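Dihydrofolate reductase (Moritella profunda, PDB 2ZZA) catalyses the NADPH-dependent reduction of 7,8-dihydrofolate to tetrahydrofolate, probably a key step in supplying one-carbon units for glycine, purine and DNA-precursor synthesis. Local coordinates at residues H24-L29 with D147-N152; A8-R13 with L119-D124; H140-A145 with N152-L157. All blocks are in the same frame, centred on the assembly; numbering follows the deposited sequence.

Interaction 1 (H24-L29 with D147-N152); sequences HLPAEL and DKNPHN. With FOL (folic acid), chain D.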
loop_
_atom_site.group_PDB
_atom_site.type_symbol
_atom_site.label_atom_id
_atom_site.label_comp_id
_atom_site.label_asym_id
_atom_site.label_seq_id
_atom_site.Cartn_x
_atom_site.Cartn_y
_atom_site.Cartn_z
ATOM N N HIS A 24 -11.973 -9.185 3.841
ATOM C CA HIS A 24 -11.139 -9.653 4.941
ATOM C C HIS A 24 -10.411 -10.946 4.582
ATOM O O HIS A 24 -10.998 -12.028 4.563
ATOM C CB HIS A 24 -11.969 -9.871 6.203
ATOM C CG HIS A 24 -11.151 -10.296 7.382
ATOM N ND1 HIS A 24 -10.106 -9.541 7.873
ATOM C CD2 HIS A 24 -11.199 -11.413 8.148
ATOM C CE1 HIS A 24 -9.546 -10.174 8.888
ATOM N NE2 HIS A 24 -10.189 -11.313 9.075
ATOM N N LEU A 25 -9.121 -10.817 4.294
ATOM C CA LEU A 25 -8.292 -11.955 3.935
ATOM C C LEU A 25 -7.070 -11.924 4.848
ATOM O O LEU A 25 -6.034 -11.358 4.499
ATOM C CB LEU A 25 -7.869 -11.852 2.467
ATOM C CG LEU A 25 -8.993 -11.868 1.422
ATOM C CD1 LEU A 25 -8.416 -11.571 0.044
ATOM C CD2 LEU A 25 -9.688 -13.226 1.426
ATOM N N PRO A 26 -7.178 -12.533 6.037
ATOM C CA PRO A 26 -6.045 -12.536 6.969
ATOM C C PRO A 26 -4.721 -12.982 6.354
ATOM O O PRO A 26 -3.679 -12.385 6.619
ATOM C CB PRO A 26 -6.519 -13.455 8.098
ATOM C CG PRO A 26 -7.530 -14.340 7.434
ATOM C CD PRO A 26 -8.270 -13.386 6.534
ATOM N N ALA A 27 -4.761 -14.021 5.529
ATOM C CA ALA A 27 -3.550 -14.513 4.893
ATOM C C ALA A 27 -2.952 -13.468 3.955
ATOM O O ALA A 27 -1.739 -13.442 3.743
ATOM C CB ALA A 27 -3.848 -15.787 4.127
ATOM N N GLU A 28 -3.796 -12.617 3.380
ATOM C CA GLU A 28 -3.312 -11.584 2.469
ATOM C C GLU A 28 -2.668 -10.453 3.277
ATOM O O GLU A 28 -1.696 -9.842 2.835
ATOM C CB GLU A 28 -4.461 -11.045 1.603
ATOM C CG GLU A 28 -3.998 -10.426 0.291
ATOM C CD GLU A 28 -3.350 -9.061 0.468
ATOM O OE1 GLU A 28 -2.399 -8.744 -0.288
ATOM O OE2 GLU A 28 -3.800 -8.301 1.353
ATOM N N LEU A 29 -3.212 -10.178 4.458
ATOM C CA LEU A 29 -2.644 -9.150 5.332
ATOM C C LEU A 29 -1.261 -9.602 5.806
ATOM O O LEU A 29 -0.380 -8.784 6.050
ATOM C CB LEU A 29 -3.550 -8.907 6.541
ATOM C CG LEU A 29 -4.735 -7.970 6.309
ATOM C CD1 LEU A 29 -5.550 -7.839 7.590
ATOM C CD2 LEU A 29 -4.215 -6.611 5.871
ATOM N N ASP A 147 -10.150 -21.975 3.794
ATOM C CA ASP A 147 -10.772 -21.981 5.101
ATOM C C ASP A 147 -10.983 -20.597 5.715
ATOM O O ASP A 147 -12.106 -20.217 6.058
ATOM C CB ASP A 147 -9.894 -22.812 6.035
ATOM C CG ASP A 147 -10.615 -23.235 7.272
ATOM O OD1 ASP A 147 -9.945 -23.650 8.243
ATOM O OD2 ASP A 147 -11.859 -23.157 7.259
ATOM N N LYS A 148 -9.891 -19.849 5.842
ATOM C CA LYS A 148 -9.919 -18.532 6.464
ATOM C C LYS A 148 -9.812 -17.344 5.512
ATOM O O LYS A 148 -9.824 -16.195 5.950
ATOM C CB LYS A 148 -8.806 -18.476 7.509
ATOM C CG LYS A 148 -8.743 -19.749 8.342
ATOM C CD LYS A 148 -7.757 -19.662 9.489
ATOM C CE LYS A 148 -7.718 -20.986 10.242
ATOM N NZ LYS A 148 -6.825 -20.934 11.422
ATOM N N ASN A 149 -9.709 -17.628 4.218
ATOM C CA ASN A 149 -9.609 -16.591 3.193
ATOM C C ASN A 149 -10.562 -16.997 2.073
ATOM O O ASN A 149 -10.196 -17.739 1.161
ATOM C CB ASN A 149 -8.171 -16.509 2.707
ATOM C CG ASN A 149 -7.223 -16.074 3.806
ATOM O OD1 ASN A 149 -7.027 -14.883 4.035
ATOM N ND2 ASN A 149 -6.650 -17.043 4.511
ATOM N N PRO A 150 -11.805 -16.501 2.126
ATOM C CA PRO A 150 -12.867 -16.790 1.162
ATOM C C PRO A 150 -12.776 -16.258 -0.270
ATOM O O PRO A 150 -13.711 -16.441 -1.042
ATOM C CB PRO A 150 -14.109 -16.287 1.881
ATOM C CG PRO A 150 -13.595 -15.055 2.552
ATOM C CD PRO A 150 -12.264 -15.509 3.124
ATOM N N HIS A 151 -11.677 -15.612 -0.634
ATOM C CA HIS A 151 -11.552 -15.101 -1.997
ATOM C C HIS A 151 -10.231 -15.512 -2.624
ATOM O O HIS A 151 -9.199 -15.543 -1.950
ATOM C CB HIS A 151 -11.631 -13.572 -2.019
ATOM C CG HIS A 151 -12.909 -13.013 -1.479
ATOM N ND1 HIS A 151 -12.962 -12.256 -0.328
ATOM C CD2 HIS A 151 -14.178 -13.072 -1.949
ATOM C CE1 HIS A 151 -14.208 -11.874 -0.111
ATOM N NE2 HIS A 151 -14.965 -12.355 -1.081
ATOM N N ASN A 152 -10.259 -15.834 -3.912
ATOM C CA ASN A 152 -9.030 -16.189 -4.604
ATOM C C ASN A 152 -8.301 -14.873 -4.849
ATOM O O ASN A 152 -8.939 -13.836 -5.042
ATOM C CB ASN A 152 -9.313 -16.832 -5.964
ATOM C CG ASN A 152 -10.187 -18.065 -5.864
ATOM O OD1 ASN A 152 -9.947 -18.951 -5.045
ATOM N ND2 ASN A 152 -11.204 -18.132 -6.714
HETATM N N1 FOL D . -1.634 -4.018 0.679
HETATM C C2 FOL D . -2.013 -5.301 0.591
HETATM N NA2 FOL D . -1.352 -6.131 -0.211
HETATM N N3 FOL D . -3.076 -5.776 1.370
HETATM C C4 FOL D . -3.727 -4.897 2.244
HETATM O O4 FOL D . -4.650 -5.289 2.956
HETATM C C4A FOL D . -3.298 -3.577 2.313
HETATM N N5 FOL D . -3.847 -2.732 3.196
HETATM C C6 FOL D . -3.363 -1.488 3.313
HETATM C C7 FOL D . -2.305 -1.082 2.507
HETATM N N8 FOL D . -1.772 -1.913 1.630
HETATM C C8A FOL D . -2.240 -3.162 1.512
HETATM C C9 FOL D . -3.938 -0.513 4.343
HETATM N N10 FOL D . -4.754 -1.187 5.365
HETATM C C11 FOL D . -3.191 -3.659 8.272
HETATM C C12 FOL D . -4.555 -3.389 8.233
HETATM C C13 FOL D . -5.071 -2.555 7.248
HETATM C C14 FOL D . -4.232 -1.980 6.298
HETATM C C15 FOL D . -2.869 -2.255 6.336
HETATM C C16 FOL D . -2.351 -3.094 7.317
HETATM C C FOL D . -2.622 -4.567 9.366
HETATM O O FOL D . -3.210 -4.716 10.437
HETATM N N FOL D . -1.464 -5.153 9.072
HETATM C CA FOL D . -0.761 -6.043 10.009
HETATM C CB FOL D . -1.081 -7.510 9.713
HETATM C CG FOL D . -2.522 -7.876 10.075
HETATM C CD FOL D . -2.749 -7.839 11.589
HETATM O OE1 FOL D . -1.739 -7.716 12.314
HETATM O OE2 FOL D . -3.929 -7.951 11.989
HETATM C CT FOL D . 0.744 -5.821 9.845
HETATM O O1 FOL D . 1.127 -5.385 8.737
HETATM O O2 FOL D . 1.472 -6.095 10.824
#

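Interaction 2 (A8-R13 with L119-D124); sequences ALANNR and LTTEGD. With FOL (folic acid), chain D.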
loop_
_atom_site.group_PDB
_atom_site.type_symbol
_atom_site.label_atom_id
_atom_site.label_comp_id
_atom_site.label_asym_id
_atom_site.label_seq_id
_atom_site.Cartn_x
_atom_site.Cartn_y
_atom_site.Cartn_z
ATOM N N ALA A 8 -3.700 -4.010 -2.424
ATOM C CA ALA A 8 -4.528 -5.168 -2.747
ATOM C C ALA A 8 -5.786 -4.604 -3.408
ATOM O O ALA A 8 -6.561 -3.880 -2.773
ATOM C CB ALA A 8 -4.889 -5.942 -1.482
ATOM N N LEU A 9 -5.974 -4.920 -4.688
ATOM C CA LEU A 9 -7.124 -4.428 -5.427
ATOM C C LEU A 9 -8.128 -5.484 -5.843
ATOM O O LEU A 9 -7.770 -6.570 -6.294
ATOM C CB LEU A 9 -6.693 -3.676 -6.693
ATOM C CG LEU A 9 -5.234 -3.545 -7.114
ATOM C CD1 LEU A 9 -5.181 -2.796 -8.437
ATOM C CD2 LEU A 9 -4.437 -2.796 -6.052
ATOM N N ALA A 10 -9.399 -5.143 -5.684
ATOM C CA ALA A 10 -10.482 -6.014 -6.093
ATOM C C ALA A 10 -10.666 -5.614 -7.557
ATOM O O ALA A 10 -9.889 -4.810 -8.079
ATOM C CB ALA A 10 -11.739 -5.706 -5.288
ATOM N N ASN A 11 -11.669 -6.159 -8.231
ATOM C CA ASN A 11 -11.869 -5.790 -9.622
ATOM C C ASN A 11 -12.134 -4.292 -9.726
ATOM O O ASN A 11 -12.565 -3.664 -8.762
ATOM C CB ASN A 11 -13.031 -6.580 -10.222
ATOM C CG ASN A 11 -12.747 -8.069 -10.282
ATOM O OD1 ASN A 11 -11.656 -8.490 -10.690
ATOM N ND2 ASN A 11 -13.726 -8.879 -9.887
ATOM N N ASN A 12 -11.864 -3.723 -10.894
ATOM C CA ASN A 12 -12.072 -2.296 -11.123
ATOM C C ASN A 12 -11.137 -1.456 -10.254
ATOM O O ASN A 12 -11.381 -0.275 -10.028
ATOM C CB ASN A 12 -13.528 -1.913 -10.837
ATOM C CG ASN A 12 -14.516 -2.718 -11.665
ATOM O OD1 ASN A 12 -14.450 -2.727 -12.898
ATOM N ND2 ASN A 12 -15.440 -3.397 -10.990
ATOM N N ARG A 13 -10.074 -2.081 -9.769
ATOM C CA ARG A 13 -9.067 -1.417 -8.940
ATOM C C ARG A 13 -9.564 -0.878 -7.600
ATOM O O ARG A 13 -8.927 -0.002 -7.018
ATOM C CB ARG A 13 -8.402 -0.276 -9.716
ATOM C CG ARG A 13 -7.840 -0.681 -11.079
ATOM C CD ARG A 13 -6.821 0.331 -11.577
ATOM N NE ARG A 13 -7.349 1.693 -11.638
ATOM C CZ ARG A 13 -8.114 2.171 -12.617
ATOM N NH1 ARG A 13 -8.540 3.426 -12.568
ATOM N NH2 ARG A 13 -8.446 1.408 -13.651
ATOM N N LEU A 119 -12.786 -10.369 -6.904
ATOM C CA LEU A 119 -14.000 -9.909 -6.258
ATOM C C LEU A 119 -14.476 -8.576 -6.828
ATOM O O LEU A 119 -13.671 -7.684 -7.095
ATOM C CB LEU A 119 -13.731 -9.754 -4.759
ATOM C CG LEU A 119 -14.763 -9.031 -3.895
ATOM C CD1 LEU A 119 -15.953 -9.950 -3.633
ATOM C CD2 LEU A 119 -14.113 -8.612 -2.586
ATOM N N THR A 120 -15.784 -8.448 -7.021
ATOM C CA THR A 120 -16.362 -7.207 -7.520
ATOM C C THR A 120 -17.173 -6.657 -6.369
ATOM O O THR A 120 -18.160 -7.260 -5.957
ATOM C CB THR A 120 -17.283 -7.447 -8.731
ATOM O OG1 THR A 120 -16.492 -7.872 -9.844
ATOM C CG2 THR A 120 -18.020 -6.168 -9.109
ATOM N N THR A 121 -16.743 -5.521 -5.838
ATOM C CA THR A 121 -17.415 -4.911 -4.705
ATOM C C THR A 121 -17.463 -3.381 -4.811
ATOM O O THR A 121 -16.706 -2.765 -5.568
ATOM C CB THR A 121 -16.710 -5.334 -3.382
ATOM O OG1 THR A 121 -17.474 -4.883 -2.259
ATOM C CG2 THR A 121 -15.307 -4.750 -3.309
ATOM N N GLU A 122 -18.370 -2.776 -4.054
ATOM C CA GLU A 122 -18.532 -1.329 -4.050
ATOM C C GLU A 122 -17.319 -0.651 -3.415
ATOM O O GLU A 122 -16.737 -1.170 -2.463
ATOM C CB GLU A 122 -19.802 -0.961 -3.273
ATOM C CG GLU A 122 -19.944 0.515 -2.950
ATOM C CD GLU A 122 -21.188 0.817 -2.135
ATOM O OE1 GLU A 122 -21.708 -0.109 -1.470
ATOM O OE2 GLU A 122 -21.636 1.985 -2.142
ATOM N N GLY A 123 -16.940 0.510 -3.940
ATOM C CA GLY A 123 -15.802 1.220 -3.382
ATOM C C GLY A 123 -15.921 2.730 -3.465
ATOM O O GLY A 123 -16.779 3.249 -4.177
ATOM N N ASP A 124 -15.073 3.434 -2.722
ATOM C CA ASP A 124 -15.062 4.890 -2.760
ATOM C C ASP A 124 -13.622 5.379 -2.885
ATOM O O ASP A 124 -13.339 6.567 -2.757
ATOM C CB ASP A 124 -15.750 5.506 -1.526
ATOM C CG ASP A 124 -15.050 5.185 -0.212
ATOM O OD1 ASP A 124 -13.889 4.718 -0.218
ATOM O OD2 ASP A 124 -15.675 5.425 0.846
HETATM N N1 FOL D . -1.634 -4.018 0.679
HETATM C C2 FOL D . -2.013 -5.301 0.591
HETATM N NA2 FOL D . -1.352 -6.131 -0.211
HETATM N N3 FOL D . -3.076 -5.776 1.370
HETATM C C4 FOL D . -3.727 -4.897 2.244
HETATM O O4 FOL D . -4.650 -5.289 2.956
HETATM C C4A FOL D . -3.298 -3.577 2.313
HETATM N N5 FOL D . -3.847 -2.732 3.196
HETATM C C6 FOL D . -3.363 -1.488 3.313
HETATM C C7 FOL D . -2.305 -1.082 2.507
HETATM N N8 FOL D . -1.772 -1.913 1.630
HETATM C C8A FOL D . -2.240 -3.162 1.512
HETATM C C9 FOL D . -3.938 -0.513 4.343
HETATM N N10 FOL D . -4.754 -1.187 5.365
HETATM C C11 FOL D . -3.191 -3.659 8.272
HETATM C C12 FOL D . -4.555 -3.389 8.233
HETATM C C13 FOL D . -5.071 -2.555 7.248
HETATM C C14 FOL D . -4.232 -1.980 6.298
HETATM C C15 FOL D . -2.869 -2.255 6.336
HETATM C C16 FOL D . -2.351 -3.094 7.317
HETATM C C FOL D . -2.622 -4.567 9.366
HETATM O O FOL D . -3.210 -4.716 10.437
HETATM N N FOL D . -1.464 -5.153 9.072
HETATM C CA FOL D . -0.761 -6.043 10.009
HETATM C CB FOL D . -1.081 -7.510 9.713
HETATM C CG FOL D . -2.522 -7.876 10.075
HETATM C CD FOL D . -2.749 -7.839 11.589
HETATM O OE1 FOL D . -1.739 -7.716 12.314
HETATM O OE2 FOL D . -3.929 -7.951 11.989
HETATM C CT FOL D . 0.744 -5.821 9.845
HETATM O O1 FOL D . 1.127 -5.385 8.737
HETATM O O2 FOL D . 1.472 -6.095 10.824
HETATM O O HOH W 1 -14.535 -4.495 -7.214
HETATM O O HOH W 2 -16.231 -2.222 -8.688
#

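Interaction 3 (H140-A145 with N152-L157); sequences HESYAA and NYRFSL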
loop_
_atom_site.group_PDB
_atom_site.type_symbol
_atom_site.label_atom_id
_atom_site.label_comp_id
_atom_site.label_asym_id
_atom_site.label_seq_id
_atom_site.Cartn_x
_atom_site.Cartn_y
_atom_site.Cartn_z
ATOM N N HIS A 140 5.190 -13.793 -9.030
ATOM C CA HIS A 140 3.754 -13.973 -8.965
ATOM C C HIS A 140 3.428 -15.264 -8.243
ATOM O O HIS A 140 4.222 -16.207 -8.240
ATOM C CB HIS A 140 3.146 -13.979 -10.372
ATOM C CG HIS A 140 3.363 -15.251 -11.126
ATOM N ND1 HIS A 140 2.658 -16.406 -10.857
ATOM C CD2 HIS A 140 4.202 -15.551 -12.147
ATOM C CE1 HIS A 140 3.052 -17.361 -11.683
ATOM N NE2 HIS A 140 3.987 -16.868 -12.475
ATOM N N GLU A 141 2.268 -15.288 -7.604
ATOM C CA GLU A 141 1.816 -16.472 -6.903
ATOM C C GLU A 141 0.310 -16.376 -6.770
ATOM O O GLU A 141 -0.225 -15.327 -6.412
ATOM C CB GLU A 141 2.453 -16.573 -5.517
ATOM C CG GLU A 141 2.038 -17.834 -4.771
ATOM C CD GLU A 141 2.546 -19.105 -5.441
ATOM O OE1 GLU A 141 3.690 -19.513 -5.146
ATOM O OE2 GLU A 141 1.808 -19.688 -6.272
ATOM N N SER A 142 -0.377 -17.466 -7.081
ATOM C CA SER A 142 -1.822 -17.484 -6.972
ATOM C C SER A 142 -2.196 -18.168 -5.673
ATOM O O SER A 142 -1.545 -19.124 -5.257
ATOM C CB SER A 142 -2.442 -18.237 -8.152
ATOM O OG SER A 142 -2.241 -17.532 -9.367
ATOM N N TYR A 143 -3.240 -17.666 -5.027
ATOM C CA TYR A 143 -3.702 -18.245 -3.778
ATOM C C TYR A 143 -5.188 -18.556 -3.881
ATOM O O TYR A 143 -6.019 -17.651 -3.959
ATOM C CB TYR A 143 -3.445 -17.286 -2.615
ATOM C CG TYR A 143 -1.980 -16.957 -2.394
ATOM C CD1 TYR A 143 -1.325 -16.018 -3.192
ATOM C CD2 TYR A 143 -1.252 -17.577 -1.379
ATOM C CE1 TYR A 143 0.015 -15.702 -2.984
ATOM C CE2 TYR A 143 0.094 -17.269 -1.164
ATOM C CZ TYR A 143 0.718 -16.329 -1.969
ATOM O OH TYR A 143 2.040 -16.013 -1.752
ATOM N N ALA A 144 -5.518 -19.842 -3.894
ATOM C CA ALA A 144 -6.911 -20.260 -3.997
ATOM C C ALA A 144 -7.628 -19.966 -2.688
ATOM O O ALA A 144 -7.038 -20.056 -1.614
ATOM C CB ALA A 144 -6.993 -21.744 -4.316
ATOM N N ALA A 145 -8.899 -19.604 -2.784
ATOM C CA ALA A 145 -9.689 -19.306 -1.601
ATOM C C ALA A 145 -9.644 -20.513 -0.682
ATOM O O ALA A 145 -9.581 -21.653 -1.152
ATOM C CB ALA A 145 -11.123 -19.011 -1.996
ATOM N N ASN A 152 -10.259 -15.834 -3.912
ATOM C CA ASN A 152 -9.030 -16.189 -4.604
ATOM C C ASN A 152 -8.301 -14.873 -4.849
ATOM O O ASN A 152 -8.939 -13.836 -5.042
ATOM C CB ASN A 152 -9.313 -16.832 -5.964
ATOM C CG ASN A 152 -10.187 -18.065 -5.864
ATOM O OD1 ASN A 152 -9.947 -18.951 -5.045
ATOM N ND2 ASN A 152 -11.204 -18.132 -6.714
ATOM N N TYR A 153 -6.976 -14.906 -4.819
ATOM C CA TYR A 153 -6.195 -13.710 -5.101
ATOM C C TYR A 153 -4.852 -14.097 -5.694
ATOM O O TYR A 153 -4.386 -15.224 -5.534
ATOM C CB TYR A 153 -6.009 -12.819 -3.860
ATOM C CG TYR A 153 -5.375 -13.466 -2.648
ATOM C CD1 TYR A 153 -6.142 -14.202 -1.744
ATOM C CD2 TYR A 153 -4.019 -13.309 -2.383
ATOM C CE1 TYR A 153 -5.569 -14.760 -0.596
ATOM C CE2 TYR A 153 -3.437 -13.861 -1.244
ATOM C CZ TYR A 153 -4.219 -14.584 -0.356
ATOM O OH TYR A 153 -3.652 -15.124 0.776
ATOM N N ARG A 154 -4.236 -13.153 -6.389
ATOM C CA ARG A 154 -2.967 -13.401 -7.043
ATOM C C ARG A 154 -1.986 -12.273 -6.771
ATOM O O ARG A 154 -2.304 -11.099 -6.963
ATOM C CB ARG A 154 -3.219 -13.556 -8.549
ATOM C CG ARG A 154 -1.993 -13.555 -9.440
ATOM C CD ARG A 154 -2.386 -13.946 -10.872
ATOM N NE ARG A 154 -3.362 -13.040 -11.484
ATOM C CZ ARG A 154 -3.059 -11.854 -12.007
ATOM N NH1 ARG A 154 -1.803 -11.426 -11.993
ATOM N NH2 ARG A 154 -4.009 -11.097 -12.552
ATOM N N PHE A 155 -0.799 -12.634 -6.294
ATOM C CA PHE A 155 0.230 -11.643 -6.022
ATOM C C PHE A 155 1.055 -11.418 -7.284
ATOM O O PHE A 155 1.380 -12.362 -7.999
ATOM C CB PHE A 155 1.163 -12.101 -4.905
ATOM C CG PHE A 155 2.313 -11.170 -4.677
ATOM C CD1 PHE A 155 2.105 -9.916 -4.107
ATOM C CD2 PHE A 155 3.595 -11.516 -5.091
ATOM C CE1 PHE A 155 3.161 -9.014 -3.955
ATOM C CE2 PHE A 155 4.655 -10.626 -4.946
ATOM C CZ PHE A 155 4.437 -9.369 -4.377
ATOM N N SER A 156 1.407 -10.167 -7.540
ATOM C CA SER A 156 2.182 -9.821 -8.716
ATOM C C SER A 156 3.186 -8.726 -8.362
ATOM O O SER A 156 2.812 -7.673 -7.855
ATOM C CB SER A 156 1.231 -9.338 -9.820
ATOM O OG SER A 156 1.922 -8.730 -10.897
ATOM N N LEU A 157 4.465 -8.987 -8.605
ATOM C CA LEU A 157 5.490 -7.993 -8.334
ATOM C C LEU A 157 5.879 -7.407 -9.678
ATOM O O LEU A 157 6.465 -8.089 -10.521
ATOM C CB LEU A 157 6.707 -8.628 -7.662
ATOM C CG LEU A 157 7.820 -7.644 -7.285
ATOM C CD1 LEU A 157 7.277 -6.592 -6.333
ATOM C CD2 LEU A 157 8.974 -8.396 -6.642
#

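Interaction 1 (H24-L29 with D147-N152)
The imidazole of His151 meets Leu25 at its edge: CD2 of Leu25 lies near the ring plane, 3.8 Å from ND1 of His151, and the same methyl also touches Pro150 CD. The imidazole of His24 takes a neighbour on one face instead, where Pro26 CD sits offset toward the rim. A third flat group, the carboxamide of Asn149, carries the contact. Its CG stands beside the backbone N (chi1 -64°), which turns the amide toward the first turn of helix 26-36. There OD1 of Asn149 accepts the backbone N-H of Ala27 at 2.8 Å; the bond is moderately bent (147°), and the donor is tilted slightly from the carbonyl plane. ND2 of Asn149 packs against CB of Ala27 (3.1 Å). OD1 also lies 3.1 Å from the N of Pro26, which has no hydrogen to give, so the first N-H it meets in the helix is that of Ala27. Leu25, at the N-cap position, has no polar side chain to offer this turn, and the asparagine serves it from a distant loop. The backbone N of Asn149 is itself tied to OD1 of Asp146. With an alanine in place of Asn149, the N-H of Ala27 would probably lose its acceptor and a gap would open beside the Ala27 methyl.

Further along the helix, OE1 of Glu28 receives NA2 of folate at 2.8 Å in a nearly straight bond (171°), while OE2 of Glu28 lies 2.6 Å from N3 of folate. Thr115 OG1 is a second partner of OE1. CD2 of Leu29 comes within 3.2 Å of O4 of folate. An acidic side chain on this helix, matched to the 2-amino group and N3 of the pterin, is the hallmark of the dihydrofolate reductase substrate site.

Interaction 2 (A8-R13 with L119-D124)
Leu119 offers its carbonyl to the backbone N-H of Asn11: Leu119 O and Asn11 N are 2.8 Å apart, the bond is close to straight (166°), and the donor comes nearly head-on to the carbonyl. The same oxygen lies 3.3 Å from CB of Ala10, a small side chain, consistent with the close approach of the two backbones. The leucine side chain itself extends to His151.

At Thr120 the grip passes to side chains. OG1 of Thr120 stands beside its own backbone N (chi1 -68°), where it takes an N-H from ND2 of Asn11 at 2.9 Å; the two side chains cross at about a right angle, and the hydroxyl sits a little out of the amide plane. Asn11 thus holds two consecutive residues, one through its backbone and one through its carboxamide. CG2 of Thr120 lies alongside the amide end of Asn12.

Thr121 is reached mainly through water. N of Thr121 donates to a water oxygen 2.8 Å away, which in turn donates to O of Asn11 at 2.6 Å. A second water accepts from ND2 of Asn12 at 2.7 Å and donates to O of Thr121 at 3.2 Å, bridging side chain to backbone. CG2 of Thr121 only grazes the Ala10 methyl, and the side chain also packs on Pro22.

Beyond Thr121 the loop departs from residues 8-13 and reaches Asp124, which pairs with Gly16 through the backbone and accepts the N-H of Asp18 at OD2. At the start of residues 8-13, Ala8 presses CB against N3 of folate and bonds the nicotinamide carboxamide of NADP through its N-H. The Asp124 bonds join the active-site loop to the loop after strand 111-117, consistent with the closed conformation known from the Escherichia coli enzyme; the Asn11 contacts join the same loops at their base.

Interaction 3 (H140-A145 with N152-L157)
Tyr153 holds CG between its backbone N and carbonyl carbon (chi1 57°), whereas Tyr143 swings CG beside its N (chi1 -61°); these two rotations lay one ring beside the other across the hairpin. The planes are nearly parallel, 11° apart, but slid so far that they barely overlap, with centroids 5.0 Å from each other. Over one face of the Tyr153 ring lies CB of Tyr143, a CH-pi contact with CB 3.7 Å from the ring centroid. CE2 of Tyr153 meanwhile touches CD1 of Tyr143 at 3.6 Å, and Phe155 CB closes on the edge of the Tyr143 ring.

Beneath these rings, strands 140-143 and 153-157 run antiparallel. Two hydrogen-bonded pairs, Glu141 with Phe155 and Tyr143 with Tyr153, supply four backbone bonds; the shortest joins Tyr143 N to Tyr153 O at 2.7 Å. Ser142 and Arg154 form a non-hydrogen-bonded pair whose side chains project to the other face, where OG of Ser142 lies alongside the aliphatic chain of Arg154, 3.9 Å from CD. The ladder is prolonged past Tyr143 by a side chain: Asn152 OD1 accepts the N-H of Ala145 at 2.6 Å, in the carbonyl plane, so the carboxamide stands in for a backbone carbonyl as the strands part. ND2 of Asn152 is held by Glu118.

Helix 26-36 covers part of the aromatic face, with Ala27 and Glu28 on Tyr153 and Leu31 on Phe155, while on the other Ser156 OG hydrogen-bonds Glu137, which Arg154 also touches. The chemistry is therefore divided: backbone bonds fix the register of this edge hairpin, one asparagine amide ties the strands together at the loop end, and the tyrosine pair adds dispersion and CH-pi contact rather than a full ring stack.

Overall arrangement
Interaction 1 is partly buried, whereas interactions 2 and 3 are surface contacts. Interactions 1 and 2 both touch folate, from helix 26-36 and from strand 2-9, and they meet where Glu28 packs on Ala8 and His151 on Leu119. Interactions 1 and 3 share Asn152 and use the same hairpin, its connecting loop in one case and its strands in the other; Tyr153 OH packs against Ala27 CB. Interactions 2 and 3 do not touch, though both reach the main sheet. Their chemistry follows their place: a single side-chain-to-backbone hydrogen bond amid apolar packing at the helix start, direct and water-mediated polar bonds between two loops, and a regular backbone ladder at the sheet's edge.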